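Local coordinates for protein putative thiosulfate sulfurtransferase YOR285W (Saccharomyces cerevisiae, PDB 3D1P) that transfers sulfur from thiosulfate to glutathione in mitochondria, making the S-sulfanylglutathione intermediate of hydrogen sulfide metabolism, at residues 42-47 / 92-97. Residues are numbered along the deposited sequence; the frame is centred on the assembly and turned at random.
Sequences VLVDVR and KELIFY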
ATOM      1  N   VAL A  42       5.332  -2.324  -5.064  1.00  5.37           N
ATOM      2  CA  VAL A  42       4.518  -1.140  -4.926  1.00  5.48           C
ATOM      3  C   VAL A  42       4.026  -1.082  -3.490  1.00  4.86           C
ATOM      4  O   VAL A  42       3.460  -2.046  -2.997  1.00  5.55           O
ATOM      5  CB  VAL A  42       3.308  -1.160  -5.875  1.00  6.60           C
ATOM      6  CG1 VAL A  42       2.468   0.099  -5.749  1.00  8.10           C
ATOM      7  CG2 VAL A  42       3.759  -1.364  -7.334  1.00  8.91           C
ATOM      8  N   LEU A  43       4.213   0.081  -2.866  0.50  4.63           N
ATOM      9  CA  LEU A  43       3.799   0.326  -1.474  0.50  4.37           C
ATOM     10  C   LEU A  43       2.464   1.054  -1.533  0.50  3.98           C
ATOM     11  O   LEU A  43       2.395   2.223  -1.925  0.50  5.19           O
ATOM     12  CB  LEU A  43       4.841   1.193  -0.759  0.50  4.41           C
ATOM     13  CG  LEU A  43       6.255   0.593  -0.733  0.50  5.41           C
ATOM     14  CD1 LEU A  43       7.225   1.531  -0.020  0.50  8.93           C
ATOM     15  CD2 LEU A  43       6.263  -0.775  -0.099  0.50  8.67           C
ATOM     16  N   VAL A  44       1.394   0.356  -1.173  1.00  4.06           N
ATOM     17  CA  VAL A  44       0.032   0.855  -1.352  1.00  4.25           C
ATOM     18  C   VAL A  44      -0.542   1.292  -0.009  1.00  3.95           C
ATOM     19  O   VAL A  44      -0.977   0.489   0.800  1.00  4.41           O
ATOM     20  CB  VAL A  44      -0.886  -0.176  -1.994  1.00  4.88           C
ATOM     21  CG1 VAL A  44      -2.212   0.484  -2.313  1.00  5.95           C
ATOM     22  CG2 VAL A  44      -0.257  -0.793  -3.275  1.00  6.06           C
ATOM     23  N   ASP A  45      -0.529   2.616   0.186  1.00  3.90           N
ATOM     24  CA  ASP A  45      -1.034   3.247   1.395  1.00  3.71           C
ATOM     25  C   ASP A  45      -2.470   3.663   1.119  1.00  3.91           C
ATOM     26  O   ASP A  45      -2.747   4.504   0.261  1.00  4.37           O
ATOM     27  CB  ASP A  45      -0.147   4.464   1.704  1.00  3.86           C
ATOM     28  CG  ASP A  45      -0.465   5.170   2.994  1.00  4.16           C
ATOM     29  OD1 ASP A  45      -1.615   5.160   3.463  1.00  4.52           O
ATOM     30  OD2 ASP A  45       0.493   5.790   3.526  1.00  5.13           O
ATOM     31  N   VAL A  46      -3.404   3.031   1.824  1.00  3.64           N
ATOM     32  CA  VAL A  46      -4.828   3.235   1.550  1.00  3.77           C
ATOM     33  C   VAL A  46      -5.498   4.135   2.588  1.00  4.00           C
ATOM     34  O   VAL A  46      -6.724   4.184   2.664  1.00  4.07           O
ATOM     35  CB  VAL A  46      -5.580   1.902   1.342  1.00  4.06           C
ATOM     36  CG1 VAL A  46      -4.885   1.082   0.279  1.00  4.83           C
ATOM     37  CG2 VAL A  46      -5.755   1.102   2.600  1.00  4.55           C
ATOM     38  N   ARG A  47      -4.708   4.895   3.334  1.00  3.76           N
ATOM     39  CA  ARG A  47      -5.272   5.968   4.142  1.00  3.93           C
ATOM     40  C   ARG A  47      -5.881   7.058   3.246  1.00  3.94           C
ATOM     41  O   ARG A  47      -5.685   7.081   2.031  1.00  4.15           O
ATOM     42  CB  ARG A  47      -4.195   6.552   5.057  1.00  4.16           C
ATOM     43  CG  ARG A  47      -3.662   5.566   6.079  1.00  4.41           C
ATOM     44  CD  ARG A  47      -2.552   6.134   6.942  1.00  4.36           C
ATOM     45  NE  ARG A  47      -1.431   6.539   6.085  1.00  4.91           N
ATOM     46  CZ  ARG A  47      -0.565   7.487   6.339  1.00  4.68           C
ATOM     47  NH1 ARG A  47      -0.577   8.148   7.468  1.00  6.72           N
ATOM     48  NH2 ARG A  47       0.333   7.778   5.409  1.00  5.67           N
ATOM     49  N   LYS A  92       3.521  -6.795 -10.387  1.00  7.03           N
ATOM     50  CA  LYS A  92       4.324  -6.401  -9.252  0.80  6.87           C
ATOM     51  C   LYS A  92       3.748  -6.957  -7.963  1.00  6.20           C
ATOM     52  O   LYS A  92       2.599  -7.359  -7.892  1.00  7.57           O
ATOM     53  CB  LYS A  92       4.373  -4.885  -9.185  0.80  6.68           C
ATOM     54  CG  LYS A  92       5.156  -4.271 -10.351  0.80  7.06           C
ATOM     55  CD  LYS A  92       5.300  -2.773 -10.189  0.80  8.08           C
ATOM     56  CE  LYS A  92       6.018  -2.062 -11.324  0.80  8.53           C
ATOM     57  NZ  LYS A  92       6.170  -0.619 -11.030  0.80 11.35           N
ATOM     58  N   GLU A  93       4.583  -6.945  -6.921  1.00  5.90           N
ATOM     59  CA  GLU A  93       4.126  -7.209  -5.568  1.00  5.79           C
ATOM     60  C   GLU A  93       3.553  -5.911  -4.982  1.00  5.43           C
ATOM     61  O   GLU A  93       4.272  -4.920  -4.889  1.00  7.19           O
ATOM     62  CB  GLU A  93       5.272  -7.664  -4.669  1.00  6.18           C
ATOM     63  CG  GLU A  93       4.834  -7.925  -3.261  1.00  6.50           C
ATOM     64  CD  GLU A  93       5.942  -8.284  -2.286  1.00  6.24           C
ATOM     65  OE1 GLU A  93       7.123  -8.253  -2.648  1.00  9.44           O
ATOM     66  OE2 GLU A  93       5.599  -8.580  -1.118  1.00  8.01           O
ATOM     67  N   LEU A  94       2.286  -5.925  -4.603  1.00  5.30           N
ATOM     68  CA  LEU A  94       1.655  -4.770  -3.971  1.00  4.81           C
ATOM     69  C   LEU A  94       1.546  -5.057  -2.473  1.00  4.73           C
ATOM     70  O   LEU A  94       0.999  -6.099  -2.084  1.00  5.65           O
ATOM     71  CB  LEU A  94       0.252  -4.524  -4.523  1.00  5.24           C
ATOM     72  CG  LEU A  94       0.179  -3.668  -5.791  1.00  5.62           C
ATOM     73  CD1 LEU A  94       0.955  -4.288  -6.990  1.00  7.25           C
ATOM     74  CD2 LEU A  94      -1.276  -3.414  -6.140  1.00  6.54           C
ATOM     75  N   ILE A  95       2.066  -4.150  -1.658  1.00  4.22           N
ATOM     76  CA  ILE A  95       2.080  -4.291  -0.207  1.00  4.07           C
ATOM     77  C   ILE A  95       1.096  -3.276   0.365  1.00  3.87           C
ATOM     78  O   ILE A  95       1.300  -2.080   0.214  1.00  4.97           O
ATOM     79  CB  ILE A  95       3.467  -4.055   0.379  1.00  4.36           C
ATOM     80  CG1 ILE A  95       4.511  -4.925  -0.296  1.00  5.35           C
ATOM     81  CG2 ILE A  95       3.424  -4.295   1.895  1.00  5.16           C
ATOM     82  CD1 ILE A  95       5.958  -4.675   0.206  1.00  6.26           C
ATOM     83  N   PHE A  96       0.038  -3.756   1.011  1.00  4.13           N
ATOM     84  CA  PHE A  96      -1.054  -2.911   1.439  1.00  4.04           C
ATOM     85  C   PHE A  96      -0.977  -2.572   2.923  1.00  4.15           C
ATOM     86  O   PHE A  96      -0.682  -3.437   3.764  1.00  4.70           O
ATOM     87  CB  PHE A  96      -2.380  -3.643   1.231  1.00  4.72           C
ATOM     88  CG  PHE A  96      -2.736  -3.783  -0.202  1.00  5.07           C
ATOM     89  CD1 PHE A  96      -3.533  -2.835  -0.836  1.00  6.51           C
ATOM     90  CD2 PHE A  96      -2.240  -4.843  -0.958  1.00  5.56           C
ATOM     91  CE1 PHE A  96      -3.834  -2.973  -2.182  1.00  7.88           C
ATOM     92  CE2 PHE A  96      -2.532  -4.955  -2.314  1.00  6.93           C
ATOM     93  CZ  PHE A  96      -3.303  -4.000  -2.907  1.00  7.62           C
ATOM     94  N   TYR A  97      -1.327  -1.330   3.254  1.00  3.99           N
ATOM     95  CA  TYR A  97      -1.389  -0.898   4.660  1.00  3.91           C
ATOM     96  C   TYR A  97      -2.207   0.389   4.737  1.00  3.74           C
ATOM     97  O   TYR A  97      -2.435   1.080   3.748  1.00  3.98           O
ATOM     98  CB  TYR A  97       0.013  -0.695   5.243  1.00  4.23           C
ATOM     99  CG  TYR A  97       0.886   0.231   4.446  1.00  4.19           C
ATOM    100  CD1 TYR A  97       0.917   1.595   4.719  1.00  4.31           C
ATOM    101  CD2 TYR A  97       1.695  -0.224   3.417  1.00  4.31           C
ATOM    102  CE1 TYR A  97       1.704   2.451   4.005  1.00  4.59           C
ATOM    103  CE2 TYR A  97       2.483   0.620   2.669  1.00  4.85           C
ATOM    104  CZ  TYR A  97       2.511   1.973   2.967  1.00  4.56           C
ATOM    105  OH  TYR A  97       3.317   2.798   2.239  1.00  5.52           O
TER
HETATM  106  O   HOH W   1       3.014   5.441   2.793  1.00  5.79           O
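Two neighbouring strands of the parallel rhodanese sheet, 41-45 and 93-97, pair here in the buried core, V42 opposite L94 and D45 opposite Y97. A ladder of five backbone hydrogen bonds joins them, from V42 N to E93 O (2.8 Å) up to V46 N, which reaches Y97 O just past the end of its strand. On one face V44 sends CG2 to L94 CG and CG1 to F96 CE1 (3.8 Å), F96 itself packing against helix 102-112. On the other, L43 CD2 lies alongside I95 CD1, facing helix 27-36. The Y97 ring folds back across the partner strand because its CG sits between backbone N and carbonyl carbon (chi1 54°); D45 CA then packs over the ring face, 4.2 Å from the Y97 centroid. One water ties Y97 OH to D45 OD2 (2.6 Å from that oxygen). The D45 carboxylate is gripped side-on by R47, NE to OD1 and NH2 to OD2 (2.7 Å), while R47 N closes an Asx turn on OD1. An asparagine here would probably leave the R47 guanidinium without its countercharge in a buried setting. The pair is the central part of the rhodanese alpha/beta fold: strand 93-97 leads straight into the persulfide cysteine C98, beside which V46 packs.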